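Local coordinates for diol-dehydratase (Roseburia inulinivorans, PDB 5I2A), which probably acts as a B12-independent glycyl radical lyase that dehydrates 1,2-propanediol, at residues A[86-91]-A[160-165]; A[380-385]-A[407-412]; A[562-567]-A[709-714]. All coordinates share one frame; numbering follows the deposited sequence.

How the contacts relate
The three contacts follow one another in series along the chain, each closing before the next opens, and none touches another. Contacts 1 and 2 lie on opposite sides of the chain's centre, 29 Å apart between centres and about 14 Å at the nearest atoms; contact 3 is 38 Å from contact 1 and 32 Å from contact 2, again between centres. Of the three, contact 2 is the one formed by paired strands, 380-385 and 409-412. Contact 1 packs a loop against the end of helix 157-161. Contact 3, 28 Å from the chain's centre, fastens a turn to helix 558-574 at the periphery, while contacts 1 and 2, each 15 Å from it, lie nearer the core.

Contact 1 of 3, residues A[86-91]-A[160-165]; sequences QTYPEF and FYNGVG
N162 OD1 accepts a hydrogen bond from S281 OG and rests against Y88 CB (3.6 Å) and F91 CD2 (3.9 Å). S281 OG takes the backbone N-H of G163 as well, so one serine outside the two segments fixes both the amide and the start of the glycine. The arrangement is a loop packed against the end of helix 157-161 and the loop that follows it, within the pyruvate formate lyase-like region, with a CH-pi contact as its centre. F91 presents a ring face to the backbone of N162 and G163; G163 CA stands 3.8 Å from the ring centroid and only 17° off the normal, evidence that it sits over the face. G163 N approaches the same face nearer the rim, at 3.6 Å from F91 CD2. On the opposite face E90 CG sits over the ring centre, leaving the phenyl clamped between its own neighbour and the facing loop. The F91 ring and the N162 amide are turned 71° apart, so the amide does not stack on the ring but brings its oxygen across toward CD2. Placing F91 CG beside the backbone N, anti to the carbonyl carbon (chi1 -57°), directs the ring over the glycine. The segment itself is folded back by a bond from F91 N to Y88 O, 3.1 Å long, closing a tight turn through P89 and E90. Y88 meets N162 with its CB, while its hydroxyl is bound to Q277 O. Y161 takes part through its backbone: its carbonyl oxygen comes within 3.4 Å of F91 CB.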
loop_
_atom_site.group_PDB
_atom_site.type_symbol
_atom_site.label_atom_id
_atom_site.label_comp_id
_atom_site.label_asym_id
_atom_site.label_seq_id
_atom_site.Cartn_x
_atom_site.Cartn_y
_atom_site.Cartn_z
ATOM N N GLN A 86 14.645 22.325 10.739
ATOM C CA GLN A 86 14.156 22.142 9.378
ATOM C C GLN A 86 12.648 21.926 9.431
ATOM O O GLN A 86 12.073 21.903 10.519
ATOM C CB GLN A 86 14.846 20.960 8.708
ATOM C CG GLN A 86 16.368 21.120 8.552
ATOM C CD GLN A 86 16.763 22.224 7.573
ATOM O OE1 GLN A 86 15.949 22.682 6.776
ATOM N NE2 GLN A 86 18.028 22.653 7.635
ATOM N N THR A 87 12.020 21.766 8.267
ATOM C CA THR A 87 10.592 21.475 8.190
ATOM C C THR A 87 10.338 20.153 7.461
ATOM O O THR A 87 11.210 19.632 6.776
ATOM C CB THR A 87 9.800 22.600 7.479
ATOM O OG1 THR A 87 10.193 22.680 6.106
ATOM C CG2 THR A 87 10.052 23.951 8.160
ATOM N N TYR A 88 9.146 19.604 7.658
ATOM C CA TYR A 88 8.843 18.238 7.252
ATOM C C TYR A 88 7.473 18.208 6.556
ATOM O O TYR A 88 6.489 17.689 7.093
ATOM C CB TYR A 88 8.907 17.295 8.485
ATOM C CG TYR A 88 10.296 17.272 9.108
ATOM C CD1 TYR A 88 10.761 18.355 9.850
ATOM C CD2 TYR A 88 11.154 16.183 8.934
ATOM C CE1 TYR A 88 12.034 18.374 10.378
ATOM C CE2 TYR A 88 12.433 16.180 9.477
ATOM C CZ TYR A 88 12.864 17.288 10.204
ATOM O OH TYR A 88 14.116 17.337 10.743
ATOM N N PRO A 89 7.406 18.784 5.348
ATOM C CA PRO A 89 6.124 18.909 4.649
ATOM C C PRO A 89 5.516 17.564 4.248
ATOM O O PRO A 89 4.335 17.532 3.911
ATOM C CB PRO A 89 6.480 19.731 3.400
ATOM C CG PRO A 89 7.908 19.419 3.145
ATOM C CD PRO A 89 8.524 19.297 4.537
ATOM N N GLU A 90 6.294 16.483 4.279
ATOM C CA GLU A 90 5.751 15.159 3.961
ATOM C C GLU A 90 4.662 14.763 4.971
ATOM O O GLU A 90 3.802 13.941 4.673
ATOM C CB GLU A 90 6.859 14.093 3.921
ATOM C CG GLU A 90 7.525 13.777 5.263
ATOM C CD GLU A 90 8.830 14.553 5.492
ATOM O OE1 GLU A 90 9.788 13.975 6.039
ATOM O OE2 GLU A 90 8.890 15.741 5.128
ATOM N N PHE A 91 4.699 15.350 6.163
ATOM C CA PHE A 91 3.686 15.047 7.177
ATOM C C PHE A 91 2.595 16.110 7.175
ATOM O O PHE A 91 1.427 15.781 7.059
ATOM C CB PHE A 91 4.318 14.914 8.568
ATOM C CG PHE A 91 5.399 13.869 8.633
ATOM C CD1 PHE A 91 5.096 12.528 8.455
ATOM C CD2 PHE A 91 6.723 14.229 8.841
ATOM C CE1 PHE A 91 6.098 11.553 8.483
ATOM C CE2 PHE A 91 7.726 13.269 8.882
ATOM C CZ PHE A 91 7.421 11.934 8.706
ATOM N N PHE A 160 0.075 12.991 13.796
ATOM C CA PHE A 160 -0.733 13.559 12.718
ATOM C C PHE A 160 0.068 14.634 11.979
ATOM O O PHE A 160 0.187 14.587 10.765
ATOM C CB PHE A 160 -2.040 14.152 13.260
ATOM C CG PHE A 160 -2.920 14.805 12.195
ATOM C CD1 PHE A 160 -3.775 14.037 11.407
ATOM C CD2 PHE A 160 -2.910 16.181 12.012
ATOM C CE1 PHE A 160 -4.592 14.629 10.442
ATOM C CE2 PHE A 160 -3.723 16.781 11.046
ATOM C CZ PHE A 160 -4.566 16.001 10.258
ATOM N N TYR A 161 0.633 15.585 12.727
ATOM C CA TYR A 161 1.347 16.715 12.121
ATOM C C TYR A 161 2.809 16.444 11.761
ATOM O O TYR A 161 3.395 17.154 10.937
ATOM C CB TYR A 161 1.313 17.925 13.054
ATOM C CG TYR A 161 -0.048 18.517 13.273
ATOM C CD1 TYR A 161 -0.701 19.210 12.260
ATOM C CD2 TYR A 161 -0.675 18.399 14.500
ATOM C CE1 TYR A 161 -1.956 19.761 12.469
ATOM C CE2 TYR A 161 -1.911 18.952 14.727
ATOM C CZ TYR A 161 -2.552 19.635 13.713
ATOM O OH TYR A 161 -3.788 20.167 13.967
ATOM N N ASN A 162 3.411 15.444 12.399
ATOM C CA ASN A 162 4.826 15.187 12.206
ATOM C C ASN A 162 5.145 13.694 12.391
ATOM O O ASN A 162 4.238 12.889 12.574
ATOM C CB ASN A 162 5.650 16.097 13.152
ATOM C CG ASN A 162 6.226 17.331 12.430
ATOM O OD1 ASN A 162 6.747 17.227 11.324
ATOM N ND2 ASN A 162 6.142 18.481 13.061
ATOM N N GLY A 163 6.424 13.330 12.314
ATOM C CA GLY A 163 6.842 11.939 12.324
ATOM C C GLY A 163 6.584 11.193 13.632
ATOM O O GLY A 163 6.160 11.779 14.634
ATOM N N VAL A 164 6.869 9.897 13.627
ATOM C CA VAL A 164 6.558 9.066 14.782
ATOM C C VAL A 164 7.718 9.109 15.788
ATOM O O VAL A 164 7.623 9.769 16.813
ATOM C CB VAL A 164 6.252 7.607 14.371
ATOM C CG1 VAL A 164 5.974 6.753 15.604
ATOM C CG2 VAL A 164 5.027 7.567 13.442
ATOM N N GLY A 165 8.819 8.434 15.476
ATOM C CA GLY A 165 9.951 8.407 16.383
ATOM C C GLY A 165 9.676 7.476 17.555
ATOM O O GLY A 165 9.241 6.353 17.338
#

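Contact 2 of 3, residues A[380-385]-A[407-412]; sequences SLSIRV and LPAYYN
I383 CG2 fills the apolar centre, 3.6 Å from P408 CG and 3.4 Å from Y410 CD2. V385 CG2 meets the edge of the same tyrosine ring, while L381 and P408 run side by side, with CG to CB at 4.0 Å. A parallel ladder binds the backbones: A409 N to L381 O, I383 N to A409 O (2.9 Å, N-H...O 160°), Y411 N to I383 O, and V385 N to Y411 O (2.8 Å). P408, preceded by a cis peptide, lies just ahead of the ladder. On the other face Y411, its CG anti to the carbonyl carbon (chi1 -60°), leans across S382, with CE2 3.4 Å from S382 CB; its OH is bonded to C438 O, and S382 OG to N346. With alanine in place of Y411, C438 O is likely to lose its hydroxyl partner and a gap to open beside S382. At the polar edge R384 forms a salt bridge with D413, and N412 caps the following helix through E414 N. The strands belong to a β-α-β unit connected by helix 391-402; in their mixed sheet, 346-350 runs parallel beside 380-385 and 787-792 antiparallel beside 409-412, and helix 766-781 packs on V385 and Y410.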
loop_
_atom_site.group_PDB
_atom_site.type_symbol
_atom_site.label_atom_id
_atom_site.label_comp_id
_atom_site.label_asym_id
_atom_site.label_seq_id
_atom_site.Cartn_x
_atom_site.Cartn_y
_atom_site.Cartn_z
ATOM N N SER A 380 17.021 13.983 28.542
ATOM C CA SER A 380 16.160 13.669 29.661
ATOM C C SER A 380 16.797 12.492 30.409
ATOM O O SER A 380 16.461 11.314 30.188
ATOM C CB SER A 380 14.727 13.344 29.196
ATOM O OG SER A 380 14.124 14.442 28.515
ATOM N N LEU A 381 17.735 12.832 31.286
ATOM C CA LEU A 381 18.491 11.848 32.041
ATOM C C LEU A 381 17.605 11.031 32.976
ATOM O O LEU A 381 16.762 11.558 33.698
ATOM C CB LEU A 381 19.601 12.525 32.847
ATOM C CG LEU A 381 20.557 11.572 33.548
ATOM C CD1 LEU A 381 21.386 10.826 32.521
ATOM C CD2 LEU A 381 21.459 12.342 34.517
ATOM N N SER A 382 17.821 9.731 32.959
ATOM C CA SER A 382 17.038 8.825 33.772
ATOM C C SER A 382 17.925 7.850 34.532
ATOM O O SER A 382 19.069 7.602 34.149
ATOM C CB SER A 382 16.061 8.059 32.884
ATOM O OG SER A 382 15.192 8.943 32.229
ATOM N N ILE A 383 17.391 7.271 35.595
ATOM C CA ILE A 383 18.098 6.204 36.271
ATOM C C ILE A 383 17.165 5.022 36.535
ATOM O O ILE A 383 16.007 5.192 36.922
ATOM C CB ILE A 383 18.745 6.703 37.596
ATOM C CG1 ILE A 383 19.539 5.575 38.263
ATOM C CG2 ILE A 383 17.687 7.298 38.537
ATOM C CD1 ILE A 383 20.479 6.066 39.374
ATOM N N ARG A 384 17.664 3.824 36.267
ATOM C CA ARG A 384 16.947 2.612 36.610
ATOM C C ARG A 384 17.291 2.213 38.042
ATOM O O ARG A 384 18.445 1.976 38.361
ATOM C CB ARG A 384 17.298 1.478 35.642
ATOM C CG ARG A 384 16.631 1.587 34.288
ATOM C CD ARG A 384 17.048 0.446 33.353
ATOM N NE ARG A 384 16.985 -0.862 34.000
ATOM C CZ ARG A 384 17.255 -2.009 33.383
ATOM N NH1 ARG A 384 17.586 -2.022 32.092
ATOM N NH2 ARG A 384 17.199 -3.145 34.058
ATOM N N VAL A 385 16.275 2.156 38.894
ATOM C CA VAL A 385 16.424 1.741 40.280
ATOM C C VAL A 385 15.989 0.278 40.438
ATOM O O VAL A 385 14.926 -0.114 39.947
ATOM C CB VAL A 385 15.574 2.626 41.225
ATOM C CG1 VAL A 385 15.713 2.174 42.687
ATOM C CG2 VAL A 385 15.949 4.082 41.070
ATOM N N LEU A 407 16.503 16.282 37.330
ATOM C CA LEU A 407 17.119 15.061 36.820
ATOM C C LEU A 407 17.845 14.280 37.921
ATOM O O LEU A 407 18.230 14.849 38.938
ATOM C CB LEU A 407 18.107 15.407 35.696
ATOM C CG LEU A 407 17.586 16.195 34.491
ATOM C CD1 LEU A 407 18.736 16.527 33.540
ATOM C CD2 LEU A 407 16.497 15.407 33.755
ATOM N N PRO A 408 18.012 12.962 37.738
ATOM C CA PRO A 408 17.374 12.161 36.692
ATOM C C PRO A 408 15.952 11.877 37.106
ATOM O O PRO A 408 15.607 12.162 38.249
ATOM C CB PRO A 408 18.199 10.883 36.668
ATOM C CG PRO A 408 18.675 10.747 38.107
ATOM C CD PRO A 408 18.841 12.146 38.642
ATOM N N ALA A 409 15.138 11.355 36.199
ATOM C CA ALA A 409 13.878 10.739 36.591
ATOM C C ALA A 409 14.186 9.317 37.073
ATOM O O ALA A 409 15.139 8.706 36.599
ATOM C CB ALA A 409 12.885 10.720 35.428
ATOM N N TYR A 410 13.378 8.813 38.002
ATOM C CA TYR A 410 13.615 7.530 38.658
ATOM C C TYR A 410 12.593 6.480 38.205
ATOM O O TYR A 410 11.391 6.723 38.271
ATOM C CB TYR A 410 13.568 7.699 40.195
ATOM C CG TYR A 410 14.640 8.649 40.714
ATOM C CD1 TYR A 410 14.469 10.032 40.647
ATOM C CD2 TYR A 410 15.824 8.163 41.251
ATOM C CE1 TYR A 410 15.459 10.907 41.105
ATOM C CE2 TYR A 410 16.819 9.024 41.703
ATOM C CZ TYR A 410 16.632 10.392 41.627
ATOM O OH TYR A 410 17.614 11.241 42.062
ATOM N N TYR A 411 13.079 5.319 37.765
ATOM C CA TYR A 411 12.228 4.249 37.229
ATOM C C TYR A 411 12.441 2.931 37.978
ATOM O O TYR A 411 13.560 2.567 38.315
ATOM C CB TYR A 411 12.481 4.059 35.726
ATOM C CG TYR A 411 12.186 5.332 34.944
ATOM C CD1 TYR A 411 10.909 5.588 34.437
ATOM C CD2 TYR A 411 13.168 6.298 34.768
ATOM C CE1 TYR A 411 10.630 6.761 33.753
ATOM C CE2 TYR A 411 12.902 7.480 34.080
ATOM C CZ TYR A 411 11.636 7.708 33.578
ATOM O OH TYR A 411 11.390 8.883 32.925
ATOM N N ASN A 412 11.347 2.223 38.215
ATOM C CA ASN A 412 11.367 1.019 39.033
ATOM C C ASN A 412 11.466 -0.280 38.212
ATOM O O ASN A 412 10.458 -0.803 37.729
ATOM C CB ASN A 412 10.118 1.015 39.922
ATOM C CG ASN A 412 10.085 -0.149 40.902
ATOM O OD1 ASN A 412 11.061 -0.870 41.055
ATOM N ND2 ASN A 412 8.953 -0.324 41.571
#

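Contact 3 of 3, residues A[562-567]-A[709-714]; sequences ADSLYT and TPDGRL
T567 OG1 donates to P710 O at 2.7 Å, the shorter of the two hydrogen bonds that join helix and turn. The donor stands 38° out of the carbonyl plane, hence off the lone-pair direction. The second bond is weak: D711 N reaches S564 OG at 3.2 Å with an N-H...O angle of 122°. That hydroxyl is also bonded to N560 O, one turn earlier in the helix, which fixes its position beneath the turn.

Van der Waals contacts fill the space between these bonds. The proline ring lies against S564, with P710 CD 3.7 Å from S564 CB, and D563 CB meets D711 CB at 3.5 Å.

One water, 2.9 Å from D563 OD2 and 2.8 Å from D711 OD2, lies within hydrogen-bonding distance of both carboxylates, whose OD2 atoms are 5.2 Å apart, and may ease their repulsion. Both acids have further partners, D563 in Y656 N and D711 in N560 ND2.

Within 709-714 a type I β turn runs from T709 to G712, overlapped by an Asx turn. With CG between the backbone N and the carbonyl carbon (chi1 60°), the D711 carboxylate is turned back over the turn, where OD1 takes R713 N at 3.2 Å. R713 NH1 in turn holds T709 OG1, in the guanidinium plane.

The turn thus rests on helix 558-574, with helix 459-467 supplying L462 against S564 and F466 against P710, while helix 661-678 packs on D563 through V663.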
loop_
_atom_site.group_PDB
_atom_site.type_symbol
_atom_site.label_atom_id
_atom_site.label_comp_id
_atom_site.label_asym_id
_atom_site.label_seq_id
_atom_site.Cartn_x
_atom_site.Cartn_y
_atom_site.Cartn_z
ATOM N N ALA A 562 -11.205 10.929 40.164
ATOM C CA ALA A 562 -11.405 10.215 41.415
ATOM C C ALA A 562 -12.110 11.093 42.445
ATOM O O ALA A 562 -13.084 10.673 43.073
ATOM C CB ALA A 562 -10.083 9.733 41.975
ATOM N N ASP A 563 -11.594 12.300 42.623
ATOM C CA ASP A 563 -12.162 13.227 43.587
ATOM C C ASP A 563 -13.573 13.636 43.177
ATOM O O ASP A 563 -14.462 13.751 44.027
ATOM C CB ASP A 563 -11.270 14.450 43.736
ATOM C CG ASP A 563 -10.004 14.165 44.544
ATOM O OD1 ASP A 563 -10.032 13.287 45.436
ATOM O OD2 ASP A 563 -8.982 14.822 44.280
ATOM N N SER A 564 -13.773 13.848 41.876
ATOM C CA SER A 564 -15.102 14.141 41.334
ATOM C C SER A 564 -16.109 13.048 41.676
ATOM O O SER A 564 -17.213 13.333 42.160
ATOM C CB SER A 564 -15.043 14.329 39.814
ATOM O OG SER A 564 -14.430 15.567 39.493
ATOM N N LEU A 565 -15.723 11.801 41.431
ATOM C CA LEU A 565 -16.597 10.677 41.725
ATOM C C LEU A 565 -16.856 10.567 43.230
ATOM O O LEU A 565 -17.960 10.226 43.646
ATOM C CB LEU A 565 -16.004 9.371 41.200
ATOM C CG LEU A 565 -15.886 9.229 39.681
ATOM C CD1 LEU A 565 -15.154 7.955 39.358
ATOM C CD2 LEU A 565 -17.264 9.233 39.020
ATOM N N TYR A 566 -15.842 10.852 44.038
ATOM C CA TYR A 566 -16.021 10.838 45.482
ATOM C C TYR A 566 -17.040 11.904 45.933
ATOM O O TYR A 566 -17.924 11.620 46.721
ATOM C CB TYR A 566 -14.685 11.041 46.197
ATOM C CG TYR A 566 -14.798 10.890 47.695
ATOM C CD1 TYR A 566 -14.876 9.630 48.281
ATOM C CD2 TYR A 566 -14.852 12.003 48.521
ATOM C CE1 TYR A 566 -14.989 9.484 49.654
ATOM C CE2 TYR A 566 -14.965 11.866 49.894
ATOM C CZ TYR A 566 -15.033 10.606 50.452
ATOM O OH TYR A 566 -15.153 10.469 51.806
ATOM N N THR A 567 -16.902 13.124 45.430
ATOM C CA THR A 567 -17.893 14.170 45.667
ATOM C C THR A 567 -19.322 13.688 45.380
ATOM O O THR A 567 -20.234 13.843 46.201
ATOM C CB THR A 567 -17.616 15.391 44.804
ATOM O OG1 THR A 567 -16.480 16.087 45.320
ATOM C CG2 THR A 567 -18.834 16.329 44.766
ATOM N N THR A 709 -15.262 20.893 37.422
ATOM C CA THR A 709 -15.519 19.502 37.790
ATOM C C THR A 709 -15.867 19.367 39.279
ATOM O O THR A 709 -15.536 20.242 40.072
ATOM C CB THR A 709 -14.308 18.612 37.425
ATOM O OG1 THR A 709 -13.096 19.263 37.817
ATOM C CG2 THR A 709 -14.281 18.396 35.914
ATOM N N PRO A 710 -16.566 18.280 39.651
ATOM C CA PRO A 710 -17.067 18.089 41.016
ATOM C C PRO A 710 -15.984 17.932 42.082
ATOM O O PRO A 710 -16.335 17.894 43.260
ATOM C CB PRO A 710 -17.879 16.789 40.918
ATOM C CG PRO A 710 -18.216 16.634 39.509
ATOM C CD PRO A 710 -17.097 17.254 38.734
ATOM N N ASP A 711 -14.718 17.823 41.682
ATOM C CA ASP A 711 -13.615 17.800 42.641
ATOM C C ASP A 711 -13.390 19.196 43.212
ATOM O O ASP A 711 -12.679 19.356 44.203
ATOM C CB ASP A 711 -12.321 17.254 41.997
ATOM C CG ASP A 711 -11.848 18.081 40.799
ATOM O OD1 ASP A 711 -12.673 18.797 40.194
ATOM O OD2 ASP A 711 -10.651 18.002 40.457
ATOM N N GLY A 712 -14.002 20.204 42.592
ATOM C CA GLY A 712 -13.867 21.586 43.054
ATOM C C GLY A 712 -12.992 22.446 42.156
ATOM O O GLY A 712 -12.824 23.656 42.364
ATOM N N ARG A 713 -12.427 21.804 41.145
ATOM C CA ARG A 713 -11.605 22.474 40.163
ATOM C C ARG A 713 -12.463 23.455 39.352
ATOM O O ARG A 713 -13.546 23.106 38.911
ATOM C CB ARG A 713 -10.950 21.424 39.261
ATOM C CG ARG A 713 -10.080 21.961 38.167
ATOM C CD ARG A 713 -9.603 20.871 37.179
ATOM N NE ARG A 713 -9.613 21.491 35.866
ATOM C CZ ARG A 713 -10.706 21.598 35.123
ATOM N NH1 ARG A 713 -11.850 21.061 35.534
ATOM N NH2 ARG A 713 -10.656 22.242 33.973
ATOM N N LEU A 714 -11.980 24.675 39.158
ATOM C CA LEU A 714 -12.743 25.678 38.419
ATOM C C LEU A 714 -12.598 25.483 36.913
ATOM O O LEU A 714 -11.633 24.880 36.440
ATOM C CB LEU A 714 -12.301 27.095 38.809
ATOM C CG LEU A 714 -12.446 27.444 40.294
ATOM C CD1 LEU A 714 -12.127 28.921 40.557
ATOM C CD2 LEU A 714 -13.833 27.081 40.807
HETATM O O HOH W 1 -8.754 16.684 42.089
#